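Local coordinates for Non-structural polyprotein (Sindbis virus, PDB 4GUA) that joins the cysteine protease nsP2, which probably cleaves the alphavirus replicase polyprotein, to the macro and zinc-binding domains of nsP3 in one uncleaved precursor, at residues V561-D566 / E583-K588; N149-H154 / N594-P599; F320-L325 / H657-V662. All coordinates share one frame; numbering follows the deposited sequence.

Contact 1 (V561-D566 / E583-K588)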
ATOM      1  N   VAL A 561       2.963  17.144   2.945  1.00 62.17           N
ATOM      2  CA  VAL A 561       2.024  17.612   1.937  1.00 66.40           C
ATOM      3  C   VAL A 561       2.436  18.991   1.433  1.00 73.31           C
ATOM      4  O   VAL A 561       2.372  19.255   0.231  1.00 79.57           O
ATOM      5  CB  VAL A 561       0.583  17.647   2.493  1.00 67.26           C
ATOM      6  CG1 VAL A 561      -0.359  18.372   1.554  1.00 66.90           C
ATOM      7  CG2 VAL A 561       0.091  16.235   2.744  1.00 68.79           C
ATOM      8  N   LEU A 562       2.881  19.854   2.344  1.00 73.76           N
ATOM      9  CA  LEU A 562       3.263  21.233   2.013  1.00 74.90           C
ATOM     10  C   LEU A 562       4.594  21.314   1.269  1.00 71.98           C
ATOM     11  O   LEU A 562       4.851  22.265   0.532  1.00 75.01           O
ATOM     12  CB  LEU A 562       3.376  22.059   3.294  1.00 76.45           C
ATOM     13  CG  LEU A 562       2.106  22.188   4.134  1.00 77.78           C
ATOM     14  CD1 LEU A 562       2.437  22.757   5.508  1.00 74.07           C
ATOM     15  CD2 LEU A 562       1.066  23.037   3.422  1.00 81.14           C
ATOM     16  N   PHE A 563       5.453  20.332   1.503  1.00 67.97           N
ATOM     17  CA  PHE A 563       6.777  20.306   0.907  1.00 66.54           C
ATOM     18  C   PHE A 563       7.019  18.924   0.317  1.00 66.13           C
ATOM     19  O   PHE A 563       7.662  18.079   0.940  1.00 65.05           O
ATOM     20  CB  PHE A 563       7.833  20.639   1.962  1.00 68.28           C
ATOM     21  CG  PHE A 563       7.661  22.000   2.579  1.00 67.37           C
ATOM     22  CD1 PHE A 563       6.766  22.190   3.617  1.00 69.41           C
ATOM     23  CD2 PHE A 563       8.392  23.083   2.128  1.00 67.25           C
ATOM     24  CE1 PHE A 563       6.599  23.433   4.189  1.00 71.88           C
ATOM     25  CE2 PHE A 563       8.227  24.330   2.698  1.00 69.61           C
ATOM     26  CZ  PHE A 563       7.328  24.502   3.730  1.00 71.15           C
ATOM     27  N   PRO A 564       6.481  18.685  -0.887  1.00 60.90           N
ATOM     28  CA  PRO A 564       6.551  17.389  -1.572  1.00 55.63           C
ATOM     29  C   PRO A 564       7.975  16.866  -1.744  1.00 61.90           C
ATOM     30  O   PRO A 564       8.169  15.653  -1.846  1.00 66.48           O
ATOM     31  CB  PRO A 564       5.916  17.679  -2.926  1.00 53.72           C
ATOM     32  CG  PRO A 564       4.979  18.801  -2.659  1.00 57.83           C
ATOM     33  CD  PRO A 564       5.647  19.649  -1.622  1.00 53.55           C
ATOM     34  N   ASN A 565       8.953  17.762  -1.800  1.00 64.59           N
ATOM     35  CA  ASN A 565      10.346  17.341  -1.865  1.00 71.38           C
ATOM     36  C   ASN A 565      10.796  16.767  -0.520  1.00 75.65           C
ATOM     37  O   ASN A 565      10.691  17.434   0.513  1.00 73.68           O
ATOM     38  CB  ASN A 565      11.234  18.517  -2.265  1.00 71.12           C
ATOM     39  CG  ASN A 565      12.696  18.142  -2.317  1.00 76.35           C
ATOM     40  OD1 ASN A 565      13.442  18.344  -1.359  1.00 82.68           O
ATOM     41  ND2 ASN A 565      13.110  17.561  -3.437  1.00 74.68           N
ATOM     42  N   ASP A 566      11.298  15.536  -0.530  1.00 77.19           N
ATOM     43  CA  ASP A 566      11.622  14.849   0.718  1.00 84.86           C
ATOM     44  C   ASP A 566      12.568  15.667   1.591  1.00 89.71           C
ATOM     45  O   ASP A 566      12.386  15.746   2.806  1.00 95.43           O
ATOM     46  CB  ASP A 566      12.213  13.458   0.453  1.00 86.92           C
ATOM     47  CG  ASP A 566      11.175  12.468  -0.061  1.00 93.17           C
ATOM     48  OD1 ASP A 566       9.998  12.588   0.336  1.00100.55           O
ATOM     49  OD2 ASP A 566      11.530  11.561  -0.845  1.00 90.06           O
ATOM     50  N   GLU A 583       1.271  26.616  12.213  1.00103.76           N
ATOM     51  CA  GLU A 583       0.770  27.796  11.515  1.00104.92           C
ATOM     52  C   GLU A 583       1.896  28.516  10.781  1.00100.59           C
ATOM     53  O   GLU A 583       1.711  28.975   9.653  1.00104.73           O
ATOM     54  CB  GLU A 583       0.139  28.788  12.489  1.00110.93           C
ATOM     55  CG  GLU A 583       0.959  29.048  13.746  1.00120.62           C
ATOM     56  CD  GLU A 583       0.799  30.473  14.273  1.00127.84           C
ATOM     57  OE1 GLU A 583      -0.335  30.999  14.275  1.00127.58           O
ATOM     58  OE2 GLU A 583       1.821  31.074  14.677  1.00129.65           O
ATOM     59  N   ALA A 584       3.057  28.617  11.420  1.00 87.74           N
ATOM     60  CA  ALA A 584       4.188  29.331  10.836  1.00 77.51           C
ATOM     61  C   ALA A 584       4.672  28.630   9.570  1.00 81.70           C
ATOM     62  O   ALA A 584       4.976  29.277   8.571  1.00 86.27           O
ATOM     63  CB  ALA A 584       5.315  29.435  11.837  1.00 71.69           C
ATOM     64  N   ILE A 585       4.761  27.306   9.629  1.00 87.58           N
ATOM     65  CA  ILE A 585       5.203  26.510   8.488  1.00 82.19           C
ATOM     66  C   ILE A 585       4.176  26.573   7.361  1.00 80.44           C
ATOM     67  O   ILE A 585       4.523  26.516   6.182  1.00 83.38           O
ATOM     68  CB  ILE A 585       5.454  25.046   8.886  1.00 79.09           C
ATOM     69  CG1 ILE A 585       6.533  24.984   9.969  1.00 81.27           C
ATOM     70  CG2 ILE A 585       5.858  24.228   7.669  1.00 76.77           C
ATOM     71  CD1 ILE A 585       7.485  23.826   9.830  1.00 82.81           C
ATOM     72  N   ARG A 586       2.905  26.692   7.726  1.00 71.43           N
ATOM     73  CA  ARG A 586       1.850  26.786   6.736  1.00 75.27           C
ATOM     74  C   ARG A 586       1.964  28.120   6.002  1.00 87.42           C
ATOM     75  O   ARG A 586       1.684  28.202   4.808  1.00 89.45           O
ATOM     76  CB  ARG A 586       0.477  26.646   7.390  1.00 72.23           C
ATOM     77  CG  ARG A 586       0.229  25.295   8.029  1.00 70.83           C
ATOM     78  CD  ARG A 586      -1.156  25.232   8.652  1.00 74.49           C
ATOM     79  NE  ARG A 586      -1.389  23.958   9.331  1.00 74.78           N
ATOM     80  CZ  ARG A 586      -1.725  23.817  10.610  1.00 77.45           C
ATOM     81  NH1 ARG A 586      -1.898  24.868  11.399  1.00 81.37           N
ATOM     82  NH2 ARG A 586      -1.902  22.604  11.106  1.00 79.51           N
ATOM     83  N   GLU A 587       2.360  29.167   6.729  1.00 96.07           N
ATOM     84  CA  GLU A 587       2.691  30.454   6.114  1.00 97.18           C
ATOM     85  C   GLU A 587       3.922  30.345   5.217  1.00 91.72           C
ATOM     86  O   GLU A 587       3.965  30.933   4.140  1.00 89.82           O
ATOM     87  CB  GLU A 587       2.910  31.529   7.180  1.00104.98           C
ATOM     88  CG  GLU A 587       2.042  32.765   6.986  1.00112.11           C
ATOM     89  CD  GLU A 587       1.006  32.933   8.081  1.00118.54           C
ATOM     90  OE1 GLU A 587      -0.140  32.474   7.887  1.00120.92           O
ATOM     91  OE2 GLU A 587       1.338  33.518   9.137  1.00119.18           O
ATOM     92  N   LYS A 588       4.917  29.581   5.662  1.00 90.54           N
ATOM     93  CA  LYS A 588       6.121  29.337   4.869  1.00 93.69           C
ATOM     94  C   LYS A 588       5.763  28.693   3.523  1.00 96.82           C
ATOM     95  O   LYS A 588       6.526  28.769   2.562  1.00 93.12           O
ATOM     96  CB  LYS A 588       7.108  28.474   5.686  1.00 93.77           C
ATOM     97  CG  LYS A 588       8.404  28.024   4.980  1.00100.82           C
ATOM     98  CD  LYS A 588       9.093  29.073   4.099  1.00108.02           C
ATOM     99  CE  LYS A 588      10.513  28.622   3.734  1.00104.79           C
ATOM    100  NZ  LYS A 588      10.838  28.853   2.296  1.00 99.92           N
TER
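The ring of F563 and the branch methyl of I585 make the nearest approach of this contact, 3.6 Å from F563 CE1 to I585 CG2, and the two side chains meet at a slant. A second partner reaches the same ring at its outer end: K588 CG lies 3.9 Å from F563 CZ, close to the ring plane and thus at its edge, with the lysine chain running roughly at right angles to the phenylalanine. L562 adds a looser layer, its CD1 4.3 Å from I585 CG2 and 4.2 Å from R586 CG. No hydrogen bond crosses between 561-566 and 583-588, which are joined by hydrocarbon alone. I585 presents CG2 because its CG1 is turned beside the backbone N (chi1 -60°), leaving CG2 beside the carbonyl carbon. R586 lends only its aliphatic part here; its guanidinium forms a salt bridge with E558, a turn back along helix 550-562. F563, the first residue to leave that helix, also packs on S569 and Q572 of helix 566-577, and I585 touches Q572 too. The contact therefore ties the end of helix 550-562 to helix 583-588 within the zinc-binding region of nsP3, with helix 566-577 completing the small helical cluster.

Contact 2 (N149-H154 / N594-P599). With SO4 (sulfate ion), chain F.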
ATOM      1  N   ASN A 149     -10.087  13.953   4.019  1.00 64.35           N
ATOM      2  CA  ASN A 149      -8.775  13.971   4.654  1.00 56.45           C
ATOM      3  C   ASN A 149      -7.828  12.895   4.143  1.00 55.16           C
ATOM      4  O   ASN A 149      -6.696  12.801   4.611  1.00 55.46           O
ATOM      5  CB  ASN A 149      -8.924  13.812   6.164  1.00 51.18           C
ATOM      6  CG  ASN A 149      -9.440  12.444   6.553  1.00 56.60           C
ATOM      7  OD1 ASN A 149     -10.423  11.958   5.990  1.00 55.00           O
ATOM      8  ND2 ASN A 149      -8.761  11.798   7.495  1.00 57.85           N
ATOM      9  N   ARG A 150      -8.281  12.099   3.177  1.00 55.36           N
ATOM     10  CA  ARG A 150      -7.518  10.939   2.721  1.00 54.47           C
ATOM     11  C   ARG A 150      -6.819  11.169   1.386  1.00 54.72           C
ATOM     12  O   ARG A 150      -7.423  11.652   0.432  1.00 54.71           O
ATOM     13  CB  ARG A 150      -8.450   9.724   2.600  1.00 54.35           C
ATOM     14  CG  ARG A 150      -7.807   8.487   1.982  1.00 53.08           C
ATOM     15  CD  ARG A 150      -8.603   7.226   2.327  1.00 58.37           C
ATOM     16  NE  ARG A 150      -8.091   6.030   1.657  1.00 52.06           N
ATOM     17  CZ  ARG A 150      -7.051   5.317   2.085  1.00 46.94           C
ATOM     18  NH1 ARG A 150      -6.395   5.670   3.183  1.00 54.31           N
ATOM     19  NH2 ARG A 150      -6.659   4.253   1.411  1.00 46.06           N
ATOM     20  N   ASN A 151      -5.542  10.814   1.316  1.00 55.09           N
ATOM     21  CA  ASN A 151      -4.871  10.732   0.027  1.00 50.99           C
ATOM     22  C   ASN A 151      -5.157   9.360  -0.551  1.00 51.22           C
ATOM     23  O   ASN A 151      -4.757   8.346   0.009  1.00 60.09           O
ATOM     24  CB  ASN A 151      -3.363  10.955   0.164  1.00 48.18           C
ATOM     25  CG  ASN A 151      -2.993  12.432   0.247  1.00 56.59           C
ATOM     26  OD1 ASN A 151      -3.828  13.316   0.009  1.00 57.24           O
ATOM     27  ND2 ASN A 151      -1.732  12.705   0.573  1.00 56.14           N
ATOM     28  N   LEU A 152      -5.846   9.336  -1.682  1.00 49.11           N
ATOM     29  CA  LEU A 152      -6.277   8.087  -2.284  1.00 51.51           C
ATOM     30  C   LEU A 152      -5.101   7.406  -2.956  1.00 51.10           C
ATOM     31  O   LEU A 152      -4.331   8.052  -3.653  1.00 57.29           O
ATOM     32  CB  LEU A 152      -7.389   8.354  -3.295  1.00 51.48           C
ATOM     33  CG  LEU A 152      -8.610   9.057  -2.694  1.00 52.81           C
ATOM     34  CD1 LEU A 152      -9.556   9.519  -3.788  1.00 56.10           C
ATOM     35  CD2 LEU A 152      -9.324   8.147  -1.718  1.00 53.77           C
ATOM     36  N   PRO A 153      -4.953   6.094  -2.741  1.00 51.60           N
ATOM     37  CA  PRO A 153      -3.818   5.371  -3.319  1.00 50.88           C
ATOM     38  C   PRO A 153      -3.895   5.303  -4.842  1.00 54.03           C
ATOM     39  O   PRO A 153      -2.874   5.102  -5.500  1.00 54.64           O
ATOM     40  CB  PRO A 153      -3.945   3.971  -2.715  1.00 52.26           C
ATOM     41  CG  PRO A 153      -5.384   3.827  -2.355  1.00 52.35           C
ATOM     42  CD  PRO A 153      -5.875   5.203  -2.012  1.00 55.80           C
ATOM     43  N   HIS A 154      -5.093   5.473  -5.394  1.00 54.23           N
ATOM     44  CA  HIS A 154      -5.279   5.385  -6.838  1.00 53.14           C
ATOM     45  C   HIS A 154      -6.527   6.150  -7.277  1.00 52.99           C
ATOM     46  O   HIS A 154      -7.374   6.500  -6.458  1.00 52.33           O
ATOM     47  CB  HIS A 154      -5.370   3.919  -7.283  1.00 55.20           C
ATOM     48  CG  HIS A 154      -6.575   3.197  -6.759  1.00 58.67           C
ATOM     49  ND1 HIS A 154      -7.847   3.426  -7.240  1.00 54.77           N
ATOM     50  CD2 HIS A 154      -6.702   2.249  -5.800  1.00 59.13           C
ATOM     51  CE1 HIS A 154      -8.704   2.653  -6.600  1.00 53.50           C
ATOM     52  NE2 HIS A 154      -8.036   1.928  -5.722  1.00 55.89           N
ATOM     53  N   ASN A 594      -3.833  21.333   1.548  1.00116.08           N
ATOM     54  CA  ASN A 594      -4.703  20.204   1.284  1.00106.60           C
ATOM     55  C   ASN A 594      -5.188  19.653   2.621  1.00 93.45           C
ATOM     56  O   ASN A 594      -4.396  19.463   3.543  1.00 93.59           O
ATOM     57  CB  ASN A 594      -3.984  19.133   0.466  1.00110.44           C
ATOM     58  CG  ASN A 594      -3.937  19.466  -1.019  1.00117.88           C
ATOM     59  OD1 ASN A 594      -4.968  19.754  -1.642  1.00116.98           O
ATOM     60  ND2 ASN A 594      -2.733  19.455  -1.588  1.00119.19           N
ATOM     61  N   PRO A 595      -6.495  19.387   2.734  1.00 80.37           N
ATOM     62  CA  PRO A 595      -7.032  18.776   3.954  1.00 74.12           C
ATOM     63  C   PRO A 595      -6.506  17.359   4.178  1.00 67.99           C
ATOM     64  O   PRO A 595      -6.644  16.824   5.284  1.00 68.28           O
ATOM     65  CB  PRO A 595      -8.544  18.743   3.702  1.00 74.34           C
ATOM     66  CG  PRO A 595      -8.787  19.685   2.591  1.00 77.92           C
ATOM     67  CD  PRO A 595      -7.550  19.712   1.765  1.00 79.18           C
ATOM     68  N   SER A 596      -5.916  16.768   3.139  1.00 51.29           N
ATOM     69  CA  SER A 596      -5.492  15.374   3.173  1.00 45.98           C
ATOM     70  C   SER A 596      -3.976  15.241   3.221  1.00 53.32           C
ATOM     71  O   SER A 596      -3.248  16.140   2.816  1.00 53.31           O
ATOM     72  CB  SER A 596      -6.028  14.617   1.962  1.00 41.18           C
ATOM     73  OG  SER A 596      -5.755  15.313   0.759  1.00 50.03           O
ATOM     74  N   SER A 597      -3.512  14.129   3.781  1.00 60.49           N
ATOM     75  CA  SER A 597      -2.095  13.798   3.774  1.00 58.25           C
ATOM     76  C   SER A 597      -1.942  12.284   3.628  1.00 53.07           C
ATOM     77  O   SER A 597      -2.915  11.579   3.358  1.00 53.41           O
ATOM     78  CB  SER A 597      -1.416  14.291   5.052  1.00 59.91           C
ATOM     79  OG  SER A 597      -1.985  13.705   6.212  1.00 57.17           O
ATOM     80  N   SER A 598      -0.717  11.797   3.790  1.00 48.69           N
ATOM     81  CA  SER A 598      -0.427  10.371   3.752  1.00 42.70           C
ATOM     82  C   SER A 598       0.189   9.930   5.077  1.00 47.07           C
ATOM     83  O   SER A 598       0.892  10.705   5.731  1.00 49.33           O
ATOM     84  CB  SER A 598       0.540  10.054   2.617  1.00 40.84           C
ATOM     85  OG  SER A 598      -0.024  10.383   1.361  1.00 48.93           O
ATOM     86  N   PRO A 599      -0.080   8.682   5.483  1.00 47.29           N
ATOM     87  CA  PRO A 599       0.463   8.158   6.740  1.00 53.27           C
ATOM     88  C   PRO A 599       1.990   8.159   6.770  1.00 49.15           C
ATOM     89  O   PRO A 599       2.614   7.653   5.840  1.00 47.55           O
ATOM     90  CB  PRO A 599      -0.070   6.723   6.779  1.00 52.61           C
ATOM     91  CG  PRO A 599      -0.439   6.398   5.379  1.00 47.74           C
ATOM     92  CD  PRO A 599      -0.896   7.683   4.778  1.00 46.06           C
TER
HETATM   93  S   SO4 F1703      -5.824  13.706   8.538  1.00117.83           S
HETATM   94  O1  SO4 F1703      -4.967  14.659   7.836  1.00115.38           O
HETATM   95  O2  SO4 F1703      -5.181  13.291   9.782  1.00117.33           O
HETATM   96  O3  SO4 F1703      -7.104  14.346   8.849  1.00114.34           O
HETATM   97  O4  SO4 F1703      -6.032  12.531   7.691  1.00119.43           O
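N151 spreads its amide between two serines of 594-599, using both ends of the group. Its OD1 accepts the hydroxyl of S596 OG at 2.9 Å, the donor tilted 26° from the carbonyl plane, while its ND2 donates to S598 OG at 3.0 Å. That second bond is nearly straight, 170° at the hydrogen, and lies almost in the amide plane, so the two serines together fix the rotation of the carboxamide. S596 can reach because its OG sits between the backbone N and the carbonyl carbon (chi1 50°). The backbones are close but lightly bonded: R150 and S597 form a single bridge, with a weak bond from N151 N to S597 O, and N149 packs tightly on S596, whose CA lies 3.2 Å from N149 O in a CA-H...O contact. The outer side is looser. There N149 ND2 binds D67 and a sulfate, probably from the crystallisation liquor, at 2.8 Å to O4 and weakly to O3. S597 OG is instead hydrogen-bonded to Y543. Such chemistry implies a polar junction between the protease region of nsP2 and the zinc-binding region of nsP3, in which one asparagine amide bonds S596 and S598 through its acceptor and its donor.

Contact 3 (F320-L325 / H657-V662)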
ATOM      1  N   PHE A 320       6.222  -4.727   2.317  1.00 68.59           N
ATOM      2  CA  PHE A 320       5.452  -4.373   1.130  1.00 62.50           C
ATOM      3  C   PHE A 320       5.070  -2.899   1.151  1.00 62.49           C
ATOM      4  O   PHE A 320       4.648  -2.378   2.179  1.00 66.33           O
ATOM      5  CB  PHE A 320       4.188  -5.231   1.034  1.00 57.72           C
ATOM      6  CG  PHE A 320       3.243  -4.797  -0.052  1.00 63.46           C
ATOM      7  CD1 PHE A 320       3.364  -5.305  -1.342  1.00 58.58           C
ATOM      8  CD2 PHE A 320       2.236  -3.876   0.212  1.00 64.55           C
ATOM      9  CE1 PHE A 320       2.499  -4.904  -2.350  1.00 53.15           C
ATOM     10  CE2 PHE A 320       1.367  -3.470  -0.792  1.00 60.91           C
ATOM     11  CZ  PHE A 320       1.501  -3.984  -2.076  1.00 53.96           C
ATOM     12  N   THR A 321       5.222  -2.232   0.012  1.00 62.77           N
ATOM     13  CA  THR A 321       4.779  -0.851  -0.125  1.00 61.99           C
ATOM     14  C   THR A 321       3.975  -0.719  -1.413  1.00 58.92           C
ATOM     15  O   THR A 321       4.307  -1.354  -2.411  1.00 64.09           O
ATOM     16  CB  THR A 321       5.975   0.121  -0.117  1.00 64.64           C
ATOM     17  OG1 THR A 321       6.811  -0.116  -1.260  1.00 57.38           O
ATOM     18  CG2 THR A 321       6.797  -0.066   1.153  1.00 64.98           C
ATOM     19  N   PRO A 322       2.891   0.077  -1.386  1.00 56.46           N
ATOM     20  CA  PRO A 322       2.010   0.087  -2.555  1.00 59.12           C
ATOM     21  C   PRO A 322       2.399   1.064  -3.662  1.00 63.06           C
ATOM     22  O   PRO A 322       1.507   1.607  -4.310  1.00 61.90           O
ATOM     23  CB  PRO A 322       0.682   0.540  -1.952  1.00 60.22           C
ATOM     24  CG  PRO A 322       1.108   1.508  -0.885  1.00 57.54           C
ATOM     25  CD  PRO A 322       2.378   0.936  -0.303  1.00 57.63           C
ATOM     26  N   HIS A 323       3.683   1.229  -3.942  1.00 66.61           N
ATOM     27  CA  HIS A 323       4.098   2.194  -4.949  1.00 58.34           C
ATOM     28  C   HIS A 323       3.695   1.646  -6.301  1.00 60.20           C
ATOM     29  O   HIS A 323       2.984   2.288  -7.080  1.00 64.66           O
ATOM     30  CB  HIS A 323       5.598   2.427  -4.877  1.00 59.03           C
ATOM     31  CG  HIS A 323       6.046   3.039  -3.587  1.00 64.52           C
ATOM     32  ND1 HIS A 323       6.213   2.306  -2.432  1.00 65.82           N
ATOM     33  CD2 HIS A 323       6.376   4.314  -3.275  1.00 65.75           C
ATOM     34  CE1 HIS A 323       6.617   3.106  -1.461  1.00 61.57           C
ATOM     35  NE2 HIS A 323       6.724   4.329  -1.947  1.00 63.98           N
ATOM     36  N   HIS A 324       4.170   0.436  -6.564  1.00 56.92           N
ATOM     37  CA  HIS A 324       3.893  -0.251  -7.808  1.00 51.02           C
ATOM     38  C   HIS A 324       2.405  -0.430  -8.027  1.00 57.38           C
ATOM     39  O   HIS A 324       1.861   0.009  -9.029  1.00 59.76           O
ATOM     40  CB  HIS A 324       4.549  -1.618  -7.795  1.00 50.60           C
ATOM     41  CG  HIS A 324       4.121  -2.495  -8.925  1.00 51.05           C
ATOM     42  ND1 HIS A 324       3.673  -3.783  -8.735  1.00 56.87           N
ATOM     43  CD2 HIS A 324       4.061  -2.268 -10.258  1.00 50.79           C
ATOM     44  CE1 HIS A 324       3.361  -4.313  -9.905  1.00 56.96           C
ATOM     45  NE2 HIS A 324       3.587  -3.415 -10.844  1.00 49.60           N
ATOM     46  N   LEU A 325       1.748  -1.083  -7.079  1.00 65.62           N
ATOM     47  CA  LEU A 325       0.344  -1.411  -7.233  1.00 59.74           C
ATOM     48  C   LEU A 325      -0.499  -0.152  -7.424  1.00 56.59           C
ATOM     49  O   LEU A 325      -1.390  -0.123  -8.269  1.00 55.01           O
ATOM     50  CB  LEU A 325      -0.146  -2.205  -6.022  1.00 57.19           C
ATOM     51  CG  LEU A 325      -1.498  -2.891  -6.190  1.00 57.69           C
ATOM     52  CD1 LEU A 325      -1.517  -3.768  -7.431  1.00 57.38           C
ATOM     53  CD2 LEU A 325      -1.824  -3.706  -4.955  1.00 58.52           C
ATOM     54  N   HIS A 657      10.222   6.774  -0.890  1.00 65.63           N
ATOM     55  CA  HIS A 657       9.287   7.802  -1.343  1.00 64.01           C
ATOM     56  C   HIS A 657       7.880   7.595  -0.800  1.00 65.69           C
ATOM     57  O   HIS A 657       7.463   6.474  -0.520  1.00 73.16           O
ATOM     58  CB  HIS A 657       9.211   7.830  -2.868  1.00 69.50           C
ATOM     59  CG  HIS A 657      10.445   8.360  -3.525  1.00 73.30           C
ATOM     60  ND1 HIS A 657      11.148   9.437  -3.028  1.00 76.70           N
ATOM     61  CD2 HIS A 657      11.104   7.959  -4.637  1.00 70.73           C
ATOM     62  CE1 HIS A 657      12.189   9.674  -3.803  1.00 74.31           C
ATOM     63  NE2 HIS A 657      12.186   8.791  -4.786  1.00 75.45           N
ATOM     64  N   THR A 658       7.148   8.691  -0.656  1.00 59.71           N
ATOM     65  CA  THR A 658       5.729   8.614  -0.368  1.00 55.99           C
ATOM     66  C   THR A 658       5.046   7.965  -1.568  1.00 63.15           C
ATOM     67  O   THR A 658       5.207   8.424  -2.702  1.00 66.58           O
ATOM     68  CB  THR A 658       5.126  10.017  -0.164  1.00 51.72           C
ATOM     69  OG1 THR A 658       5.797  10.691   0.909  1.00 54.73           O
ATOM     70  CG2 THR A 658       3.638   9.925   0.141  1.00 47.45           C
ATOM     71  N   PRO A 659       4.293   6.884  -1.340  1.00 61.57           N
ATOM     72  CA  PRO A 659       3.592   6.309  -2.491  1.00 65.44           C
ATOM     73  C   PRO A 659       2.752   7.366  -3.202  1.00 67.74           C
ATOM     74  O   PRO A 659       2.156   8.211  -2.537  1.00 74.18           O
ATOM     75  CB  PRO A 659       2.711   5.236  -1.859  1.00 69.15           C
ATOM     76  CG  PRO A 659       3.457   4.836  -0.614  1.00 68.93           C
ATOM     77  CD  PRO A 659       4.107   6.092  -0.113  1.00 60.22           C
ATOM     78  N   ALA A 660       2.707   7.328  -4.528  1.00 68.45           N
ATOM     79  CA  ALA A 660       1.947   8.324  -5.275  1.00 68.40           C
ATOM     80  C   ALA A 660       0.482   8.251  -4.869  1.00 64.48           C
ATOM     81  O   ALA A 660       0.007   7.203  -4.418  1.00 58.96           O
ATOM     82  CB  ALA A 660       2.098   8.102  -6.768  1.00 66.51           C
ATOM     83  N   PHE A 661      -0.228   9.369  -4.998  1.00 58.55           N
ATOM     84  CA  PHE A 661      -1.617   9.414  -4.564  1.00 54.95           C
ATOM     85  C   PHE A 661      -2.422  10.445  -5.319  1.00 52.35           C
ATOM     86  O   PHE A 661      -1.870  11.323  -5.970  1.00 56.60           O
ATOM     87  CB  PHE A 661      -1.690   9.761  -3.079  1.00 52.45           C
ATOM     88  CG  PHE A 661      -1.112  11.109  -2.754  1.00 48.31           C
ATOM     89  CD1 PHE A 661      -1.885  12.255  -2.875  1.00 44.23           C
ATOM     90  CD2 PHE A 661       0.206  11.234  -2.341  1.00 42.90           C
ATOM     91  CE1 PHE A 661      -1.358  13.492  -2.588  1.00 40.31           C
ATOM     92  CE2 PHE A 661       0.733  12.470  -2.049  1.00 44.47           C
ATOM     93  CZ  PHE A 661      -0.050  13.603  -2.176  1.00 40.72           C
ATOM     94  N   VAL A 662      -3.740  10.339  -5.184  1.00 57.97           N
ATOM     95  CA  VAL A 662      -4.684  11.321  -5.700  1.00 58.21           C
ATOM     96  C   VAL A 662      -5.390  11.983  -4.514  1.00 60.24           C
ATOM     97  O   VAL A 662      -6.068  11.307  -3.744  1.00 55.48           O
ATOM     98  CB  VAL A 662      -5.752  10.644  -6.586  1.00 50.63           C
ATOM     99  CG1 VAL A 662      -6.648  11.676  -7.255  1.00 50.50           C
ATOM    100  CG2 VAL A 662      -5.094   9.760  -7.614  1.00 50.78           C
TER
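H323 and P659 bring the backbones to 4.8 Å, CA to CA, where the first turn of helix 323-333 meets an irregular run of chain. From that turn the imidazole of H323 reaches across, and its NE2 donates to the backbone H657 O at 2.7 Å. The bond is practically straight, 178° at the hydrogen, and the acceptor lies in the ring plane; seen from the carbonyl, however, the donor stands 43° above its plane. P659 covers one face of the same ring: its CG is 3.8 Å from the ring centroid, offset toward the rim, a CH-pi contact. The other ring nitrogen, ND1, is hydrogen-bonded to T321 OG1 at 2.8 Å, and this second bond fixes the ring's rotation. With CG turned beside the backbone N (chi1 -64°), the ring lies between T321 and the incoming chain. P322 adds a lighter touch, its CD 4.1 Å from P659 CG. Next along the chain, A660 O takes a hydrogen bond from N326 of the same helix. Bonded at both nitrogens and with a proline over one face, H323 thus couples the start of helix 323-333 to the zinc-binding region of nsP3 by a hydrogen bond and a CH-pi contact.

Overall arrangement
The three contacts trace how the C-terminal region folds back on the earlier protein. Contacts 2 and 3, whose centres are about 12 Å apart, span 440 and 332 residues of chain and cross in sequence, the order being 149-154, 320-325, 594-599, 657-662. They share the two-stranded antiparallel sheet of 151-152 and 662-663, where L152 O meets V662 N, and F661 packs against N151. Contact 1 is local, its segments both falling inside the two longer loops; its centre lies about 15 Å from that of contact 2 and about 21 Å from that of contact 3. V561 packs on S596 and S597, and D566 probably hydrogen-bonds H657. The helical cluster thus backs the loops through which the zinc-binding region packs on nsP2, consistent with a precursor whose domains pack together.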